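Local coordinates for NikO protein (PDB 4FQD) that acts as an enolpyruvyl transferase essential in nikkomycin biosynthesis and probably moves the enolpyruvyl group of phosphoenolpyruvate onto a nucleotide substrate, at residues H214-P219 with G338-S343; T198-G203 with P219-M224. The protein carries 4 engineered substitutions. All coordinates share one frame; numbering follows the deposited sequence.

Interaction 1. Residues H214-P219 with G338-S343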
ATOM      1  N   HIS A 214     -12.466 -12.639 -13.871  1.00 12.77           N
ATOM      2  CA  HIS A 214     -11.911 -11.550 -13.063  1.00 17.08           C
ATOM      3  C   HIS A 214     -11.997 -10.193 -13.759  1.00 15.94           C
ATOM      4  O   HIS A 214     -10.971  -9.590 -14.075  1.00 15.39           O
ATOM      5  CB  HIS A 214     -10.458 -11.843 -12.681  1.00 15.49           C
ATOM      6  CG  HIS A 214     -10.257 -13.174 -12.025  1.00 18.32           C
ATOM      7  ND1 HIS A 214      -9.687 -14.245 -12.674  1.00 18.12           N
ATOM      8  CD2 HIS A 214     -10.552 -13.603 -10.774  1.00 19.21           C
ATOM      9  CE1 HIS A 214      -9.637 -15.279 -11.855  1.00 22.29           C
ATOM     10  NE2 HIS A 214     -10.157 -14.918 -10.695  1.00 28.66           N
ATOM     11  N   PRO A 215     -13.222  -9.700 -13.993  1.00 13.15           N
ATOM     12  CA  PRO A 215     -13.394  -8.461 -14.756  1.00 16.06           C
ATOM     13  C   PRO A 215     -13.189  -7.201 -13.918  1.00 12.88           C
ATOM     14  O   PRO A 215     -13.222  -7.252 -12.688  1.00 11.32           O
ATOM     15  CB  PRO A 215     -14.850  -8.547 -15.209  1.00 15.25           C
ATOM     16  CG  PRO A 215     -15.523  -9.282 -14.102  1.00 13.93           C
ATOM     17  CD  PRO A 215     -14.514 -10.270 -13.572  1.00 12.64           C
ATOM     18  N   TYR A 216     -12.969  -6.082 -14.600  1.00 12.37           N
ATOM     19  CA  TYR A 216     -12.918  -4.771 -13.966  1.00 14.13           C
ATOM     20  C   TYR A 216     -14.311  -4.475 -13.420  1.00 15.45           C
ATOM     21  O   TYR A 216     -15.308  -4.824 -14.052  1.00  9.96           O
ATOM     22  CB  TYR A 216     -12.502  -3.727 -15.001  1.00 16.19           C
ATOM     23  CG  TYR A 216     -12.142  -2.371 -14.440  1.00 19.74           C
ATOM     24  CD1 TYR A 216     -10.971  -2.184 -13.716  1.00 14.22           C
ATOM     25  CD2 TYR A 216     -12.957  -1.270 -14.664  1.00 18.76           C
ATOM     26  CE1 TYR A 216     -10.634  -0.939 -13.213  1.00 13.07           C
ATOM     27  CE2 TYR A 216     -12.627  -0.025 -14.171  1.00 20.06           C
ATOM     28  CZ  TYR A 216     -11.467   0.135 -13.445  1.00 21.21           C
ATOM     29  OH  TYR A 216     -11.142   1.377 -12.952  1.00 31.41           O
ATOM     30  N   LEU A 217     -14.388  -3.840 -12.254  1.00  9.12           N
ATOM     31  CA  LEU A 217     -15.652  -3.771 -11.520  1.00 10.62           C
ATOM     32  C   LEU A 217     -16.236  -2.374 -11.300  1.00 12.66           C
ATOM     33  O   LEU A 217     -17.329  -2.241 -10.751  1.00 16.83           O
ATOM     34  CB  LEU A 217     -15.512  -4.486 -10.175  1.00 16.66           C
ATOM     35  CG  LEU A 217     -15.184  -5.977 -10.257  1.00 19.02           C
ATOM     36  CD1 LEU A 217     -14.877  -6.534  -8.877  1.00 13.60           C
ATOM     37  CD2 LEU A 217     -16.330  -6.740 -10.910  1.00  9.68           C
ATOM     38  N   LYS A 218     -15.516  -1.339 -11.716  1.00 11.57           N
ATOM     39  CA  LYS A 218     -15.998   0.030 -11.551  1.00 15.15           C
ATOM     40  C   LYS A 218     -17.165   0.310 -12.502  1.00 18.79           C
ATOM     41  O   LYS A 218     -17.312  -0.380 -13.512  1.00 16.81           O
ATOM     42  CB  LYS A 218     -14.855   1.022 -11.782  1.00 17.02           C
ATOM     43  CG  LYS A 218     -13.699   0.863 -10.807  1.00 15.56           C
ATOM     44  CD  LYS A 218     -14.176   0.986  -9.369  1.00 15.03           C
ATOM     45  CE  LYS A 218     -13.023   0.877  -8.384  1.00 12.72           C
ATOM     46  NZ  LYS A 218     -12.059   2.002  -8.526  1.00 12.37           N
ATOM     47  N   PRO A 219     -18.004   1.317 -12.181  1.00 20.41           N
ATOM     48  CA  PRO A 219     -19.138   1.696 -13.039  1.00 21.46           C
ATOM     49  C   PRO A 219     -18.716   1.949 -14.481  1.00 18.79           C
ATOM     50  O   PRO A 219     -19.544   1.881 -15.390  1.00 16.18           O
ATOM     51  CB  PRO A 219     -19.627   2.998 -12.407  1.00 20.40           C
ATOM     52  CG  PRO A 219     -19.287   2.855 -10.978  1.00 18.71           C
ATOM     53  CD  PRO A 219     -17.984   2.103 -10.934  1.00 18.20           C
ATOM     54  N   GLY A 338      -9.421  -0.853  -6.260  1.00 15.94           N
ATOM     55  CA  GLY A 338      -9.331  -0.031  -5.070  1.00 10.03           C
ATOM     56  C   GLY A 338      -9.464   1.442  -5.398  1.00 11.50           C
ATOM     57  O   GLY A 338     -10.314   1.834  -6.198  1.00 15.77           O
ATOM     58  N   VAL A 339      -8.619   2.259  -4.778  1.00 11.11           N
ATOM     59  CA  VAL A 339      -8.634   3.699  -5.001  1.00 12.68           C
ATOM     60  C   VAL A 339      -8.228   4.037  -6.431  1.00 13.77           C
ATOM     61  O   VAL A 339      -7.237   3.514  -6.943  1.00 12.39           O
ATOM     62  CB  VAL A 339      -7.688   4.422  -4.024  1.00 12.55           C
ATOM     63  CG1 VAL A 339      -7.716   5.924  -4.265  1.00 12.59           C
ATOM     64  CG2 VAL A 339      -8.071   4.101  -2.591  1.00 15.63           C
ATOM     65  N   PHE A 340      -9.002   4.908  -7.072  1.00 14.98           N
ATOM     66  CA  PHE A 340      -8.697   5.360  -8.424  1.00 12.68           C
ATOM     67  C   PHE A 340      -7.344   6.057  -8.489  1.00 14.55           C
ATOM     68  O   PHE A 340      -6.888   6.648  -7.511  1.00 15.23           O
ATOM     69  CB  PHE A 340      -9.781   6.310  -8.936  1.00 14.24           C
ATOM     70  CG  PHE A 340     -10.969   5.613  -9.526  1.00 15.98           C
ATOM     71  CD1 PHE A 340     -10.886   5.014 -10.772  1.00 12.46           C
ATOM     72  CD2 PHE A 340     -12.175   5.572  -8.845  1.00 15.14           C
ATOM     73  CE1 PHE A 340     -11.979   4.376 -11.323  1.00 15.86           C
ATOM     74  CE2 PHE A 340     -13.271   4.936  -9.391  1.00 17.47           C
ATOM     75  CZ  PHE A 340     -13.174   4.339 -10.633  1.00 17.42           C
ATOM     76  N   SER A 341      -6.710   5.986  -9.652  1.00 17.96           N
ATOM     77  CA  SER A 341      -5.429   6.640  -9.861  1.00 14.71           C
ATOM     78  C   SER A 341      -5.620   8.152  -9.946  1.00 18.33           C
ATOM     79  O   SER A 341      -4.738   8.923  -9.573  1.00 19.43           O
ATOM     80  CB  SER A 341      -4.774   6.112 -11.137  1.00 13.97           C
ATOM     81  OG  SER A 341      -3.403   6.463 -11.187  1.00 22.41           O
ATOM     82  N   ASP A 342      -6.785   8.564 -10.434  1.00 20.21           N
ATOM     83  CA  ASP A 342      -7.104   9.979 -10.586  1.00 22.86           C
ATOM     84  C   ASP A 342      -7.476  10.631  -9.258  1.00 18.38           C
ATOM     85  O   ASP A 342      -7.458  11.855  -9.133  1.00 19.37           O
ATOM     86  CB  ASP A 342      -8.243  10.167 -11.591  1.00 22.44           C
ATOM     87  CG  ASP A 342      -7.826   9.845 -13.010  1.00 30.23           C
ATOM     88  OD1 ASP A 342      -6.663  10.129 -13.366  1.00 32.16           O
ATOM     89  OD2 ASP A 342      -8.658   9.310 -13.772  1.00 38.62           O
ATOM     90  N   SER A 343      -7.816   9.808  -8.270  1.00 15.46           N
ATOM     91  CA  SER A 343      -8.222  10.312  -6.961  1.00 14.68           C
ATOM     92  C   SER A 343      -7.011  10.633  -6.091  1.00 16.60           C
ATOM     93  O   SER A 343      -7.074  11.487  -5.207  1.00 16.83           O
ATOM     94  CB  SER A 343      -9.118   9.293  -6.254  1.00 13.27           C
ATOM     95  OG  SER A 343     -10.283   9.021  -7.014  1.00 22.76           O
TER
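With CG set anti to its carbonyl carbon (chi1 -61°) and bends at chi2 and chi4, the side chain of K218 brings its ammonium over the ring of F340, whose own CG also lies anti to the carbonyl carbon. The result is a cation-pi interaction: K218 NZ stands 3.4 Å from the centroid of the F340 ring, 16° off its normal, and is displaced somewhat toward the rim. The same ammonium donates to the backbone of the opposing loop, K218 NZ lying 2.9 Å from G338 O with a C=O...N angle of 162°, almost in line with the carbonyl bond. A carbonyl and an aromatic face together grip the buried amine, which would probably steady its positive charge and restrict its rotation. Along the lysine chain the methylenes add apolar contact, K218 CG lying 3.5 Å from F340 CZ. Y216, approaching obliquely, places OH 3.5 Å from F340 CE1. The carboxylate of E300 accepts the F340 backbone N-H, tying this loop to helix 298-307. K218 occupies the N-cap position of helix 219-231, in the loop that follows strand 209-213, while G338 and F340 belong to the loop between strand 331-334 and helix 344-351, with F340 also packing on L265 of helix 265-278; the contact thus joins parts of the fold built on two different sheets.

Interaction 2. Residues T198-G203 with P219-M224; sequences TALLMG and PDVTDM
L200 and L201 project from a regular helical turn in which M202 N donates to T198 O at 2.8 Å, and they meet V221 and M224 of the neighbouring helix through apolar contacts alone. The axes of segments 198-203 and 219-224 run almost parallel, 11° apart, and approach to 11.1 Å, a separation bridged by long side chains. M224 reaches well into it: CG lies anti to the backbone N (chi1 -173°), the chain stays extended through chi2, and a bend at chi3 (68°) turns the methyl aside. There the sulfur and the methyl serve different partners. M224 SD lies 3.8 Å from L201 CD2, the leucine side chain standing nearly perpendicular to that of the methionine, whereas M224 CE rests 3.7 Å from L200 CB, where M224 and L200 point opposite ways and overlap lengthwise. L200 CD1 also reaches V221 CG1 at 3.6 Å, extending the apolar patch toward the start of helix 219-231. Replacing M224 by an alanine would probably open a gap between the helices, leaving L201 without its sulfur contact and L200 CB without the methyl. A salt bridge between K197 and D220 gives the same two helices a polar tie. Helix 34-44 lies against one side, through A42 next to L201 and T39 and A43 next to M224, and strand 242-248 borders L200 and V221 with W243.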
ATOM      1  N   THR A 198     -13.075  -3.784 -24.009  1.00 12.80           N
ATOM      2  CA  THR A 198     -12.944  -4.300 -25.364  1.00 10.40           C
ATOM      3  C   THR A 198     -13.524  -5.705 -25.485  1.00 17.71           C
ATOM      4  O   THR A 198     -14.296  -5.989 -26.402  1.00 14.65           O
ATOM      5  CB  THR A 198     -11.472  -4.322 -25.815  1.00 13.35           C
ATOM      6  OG1 THR A 198     -10.936  -2.993 -25.766  1.00 13.79           O
ATOM      7  CG2 THR A 198     -11.356  -4.858 -27.233  1.00 16.63           C
ATOM      8  N   ALA A 199     -13.153  -6.578 -24.552  1.00 12.97           N
ATOM      9  CA  ALA A 199     -13.616  -7.962 -24.561  1.00 10.14           C
ATOM     10  C   ALA A 199     -15.134  -8.058 -24.457  1.00 15.40           C
ATOM     11  O   ALA A 199     -15.755  -8.893 -25.114  1.00 16.55           O
ATOM     12  CB  ALA A 199     -12.959  -8.747 -23.440  1.00 12.58           C
ATOM     13  N   LEU A 200     -15.724  -7.204 -23.627  1.00 11.53           N
ATOM     14  CA  LEU A 200     -17.174  -7.167 -23.479  1.00 15.47           C
ATOM     15  C   LEU A 200     -17.848  -6.748 -24.779  1.00 13.98           C
ATOM     16  O   LEU A 200     -18.824  -7.365 -25.207  1.00 13.93           O
ATOM     17  CB  LEU A 200     -17.576  -6.218 -22.352  1.00 11.62           C
ATOM     18  CG  LEU A 200     -17.720  -6.846 -20.968  1.00 16.72           C
ATOM     19  CD1 LEU A 200     -17.961  -5.771 -19.928  1.00 22.80           C
ATOM     20  CD2 LEU A 200     -18.858  -7.852 -20.967  1.00 11.92           C
ATOM     21  N   LEU A 201     -17.320  -5.699 -25.400  1.00 12.04           N
ATOM     22  CA  LEU A 201     -17.842  -5.215 -26.672  1.00 16.03           C
ATOM     23  C   LEU A 201     -17.702  -6.276 -27.757  1.00 14.99           C
ATOM     24  O   LEU A 201     -18.637  -6.523 -28.518  1.00 17.07           O
ATOM     25  CB  LEU A 201     -17.127  -3.929 -27.092  1.00 12.48           C
ATOM     26  CG  LEU A 201     -17.435  -2.678 -26.265  1.00 14.07           C
ATOM     27  CD1 LEU A 201     -16.511  -1.536 -26.654  1.00 18.73           C
ATOM     28  CD2 LEU A 201     -18.890  -2.272 -26.436  1.00  9.48           C
ATOM     29  N   MET A 202     -16.530  -6.901 -27.817  1.00 12.45           N
ATOM     30  CA  MET A 202     -16.268  -7.952 -28.795  1.00 16.54           C
ATOM     31  C   MET A 202     -17.181  -9.152 -28.576  1.00 16.58           C
ATOM     32  O   MET A 202     -17.616  -9.793 -29.530  1.00 15.65           O
ATOM     33  CB  MET A 202     -14.804  -8.395 -28.735  1.00 13.43           C
ATOM     34  CG  MET A 202     -13.814  -7.351 -29.225  1.00 16.40           C
ATOM     35  SD  MET A 202     -14.096  -6.871 -30.940  1.00 18.87           S
ATOM     36  CE  MET A 202     -13.829  -8.430 -31.781  1.00 18.57           C
ATOM     37  N   GLY A 203     -17.467  -9.448 -27.312  1.00 12.77           N
ATOM     38  CA  GLY A 203     -18.322 -10.569 -26.966  1.00 12.08           C
ATOM     39  C   GLY A 203     -19.756 -10.379 -27.422  1.00 15.95           C
ATOM     40  O   GLY A 203     -20.440 -11.345 -27.757  1.00 13.85           O
ATOM     41  N   PRO A 219     -18.004   1.317 -12.181  1.00 20.41           N
ATOM     42  CA  PRO A 219     -19.138   1.696 -13.039  1.00 21.46           C
ATOM     43  C   PRO A 219     -18.716   1.949 -14.481  1.00 18.79           C
ATOM     44  O   PRO A 219     -19.544   1.881 -15.390  1.00 16.18           O
ATOM     45  CB  PRO A 219     -19.627   2.998 -12.407  1.00 20.40           C
ATOM     46  CG  PRO A 219     -19.287   2.855 -10.978  1.00 18.71           C
ATOM     47  CD  PRO A 219     -17.984   2.103 -10.934  1.00 18.20           C
ATOM     48  N   ASP A 220     -17.435   2.252 -14.660  1.00 26.24           N
ATOM     49  CA  ASP A 220     -16.801   2.364 -15.964  1.00 22.02           C
ATOM     50  C   ASP A 220     -17.216   1.202 -16.862  1.00 25.04           C
ATOM     51  O   ASP A 220     -17.619   1.395 -18.010  1.00 18.91           O
ATOM     52  CB  ASP A 220     -15.285   2.342 -15.769  1.00 23.55           C
ATOM     53  CG  ASP A 220     -14.553   3.173 -16.791  1.00 30.52           C
ATOM     54  OD1 ASP A 220     -15.117   3.416 -17.876  1.00 48.92           O
ATOM     55  OD2 ASP A 220     -13.407   3.580 -16.510  1.00 43.34           O
ATOM     56  N   VAL A 221     -17.124  -0.007 -16.315  1.00 18.67           N
ATOM     57  CA  VAL A 221     -17.484  -1.225 -17.028  1.00 14.36           C
ATOM     58  C   VAL A 221     -18.911  -1.654 -16.690  1.00 14.88           C
ATOM     59  O   VAL A 221     -19.665  -2.087 -17.565  1.00 14.16           O
ATOM     60  CB  VAL A 221     -16.503  -2.367 -16.686  1.00 11.48           C
ATOM     61  CG1 VAL A 221     -17.046  -3.710 -17.141  1.00 16.28           C
ATOM     62  CG2 VAL A 221     -15.142  -2.099 -17.305  1.00 15.28           C
ATOM     63  N   THR A 222     -19.272  -1.519 -15.417  1.00 14.07           N
ATOM     64  CA  THR A 222     -20.585  -1.930 -14.920  1.00 13.78           C
ATOM     65  C   THR A 222     -21.743  -1.305 -15.697  1.00 12.03           C
ATOM     66  O   THR A 222     -22.693  -1.995 -16.068  1.00 11.94           O
ATOM     67  CB  THR A 222     -20.735  -1.612 -13.413  1.00 16.91           C
ATOM     68  OG1 THR A 222     -20.067  -2.620 -12.645  1.00 21.66           O
ATOM     69  CG2 THR A 222     -22.202  -1.571 -13.004  1.00 30.15           C
ATOM     70  N   ASP A 223     -21.653  -0.005 -15.952  1.00 12.94           N
ATOM     71  CA  ASP A 223     -22.715   0.701 -16.661  1.00 13.01           C
ATOM     72  C   ASP A 223     -22.815   0.291 -18.129  1.00 13.01           C
ATOM     73  O   ASP A 223     -23.904   0.299 -18.703  1.00 13.47           O
ATOM     74  CB  ASP A 223     -22.543   2.217 -16.539  1.00 17.18           C
ATOM     75  CG  ASP A 223     -22.819   2.721 -15.135  1.00 24.83           C
ATOM     76  OD1 ASP A 223     -23.471   1.990 -14.359  1.00 15.45           O
ATOM     77  OD2 ASP A 223     -22.389   3.848 -14.810  1.00 24.59           O
ATOM     78  N   MET A 224     -21.687  -0.069 -18.735  1.00 10.56           N
ATOM     79  CA  MET A 224     -21.694  -0.519 -20.122  1.00 10.86           C
ATOM     80  C   MET A 224     -22.418  -1.858 -20.243  1.00 15.52           C
ATOM     81  O   MET A 224     -23.080  -2.129 -21.246  1.00 13.59           O
ATOM     82  CB  MET A 224     -20.275  -0.629 -20.683  1.00 10.20           C
ATOM     83  CG  MET A 224     -20.238  -0.922 -22.179  1.00 15.01           C
ATOM     84  SD  MET A 224     -18.579  -1.055 -22.874  1.00 26.26           S
ATOM     85  CE  MET A 224     -18.000  -2.557 -22.095  1.00 15.19           C
TER

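Interactions 1 and 2 share P219, the first residue of helix 219-231, and their centres lie 13 Å apart. Two further contacts connect them: Y216 CD2 packs 3.5 Å from V221 CG2, and L217 O lies 3.4 Å from T222 OG1. The first turn of helix 219-231 packs against helix 192-204 in interaction 2, while the loop and N-cap just before it reach across to 338-343 in interaction 1. In the EPSP synthase family the active site lies in the cleft between two domains; the reach of interaction 1 is consistent with a link across that divide, whereas interaction 2 probably lies among the inward helices of a single domain, as expected of the inverse barrel.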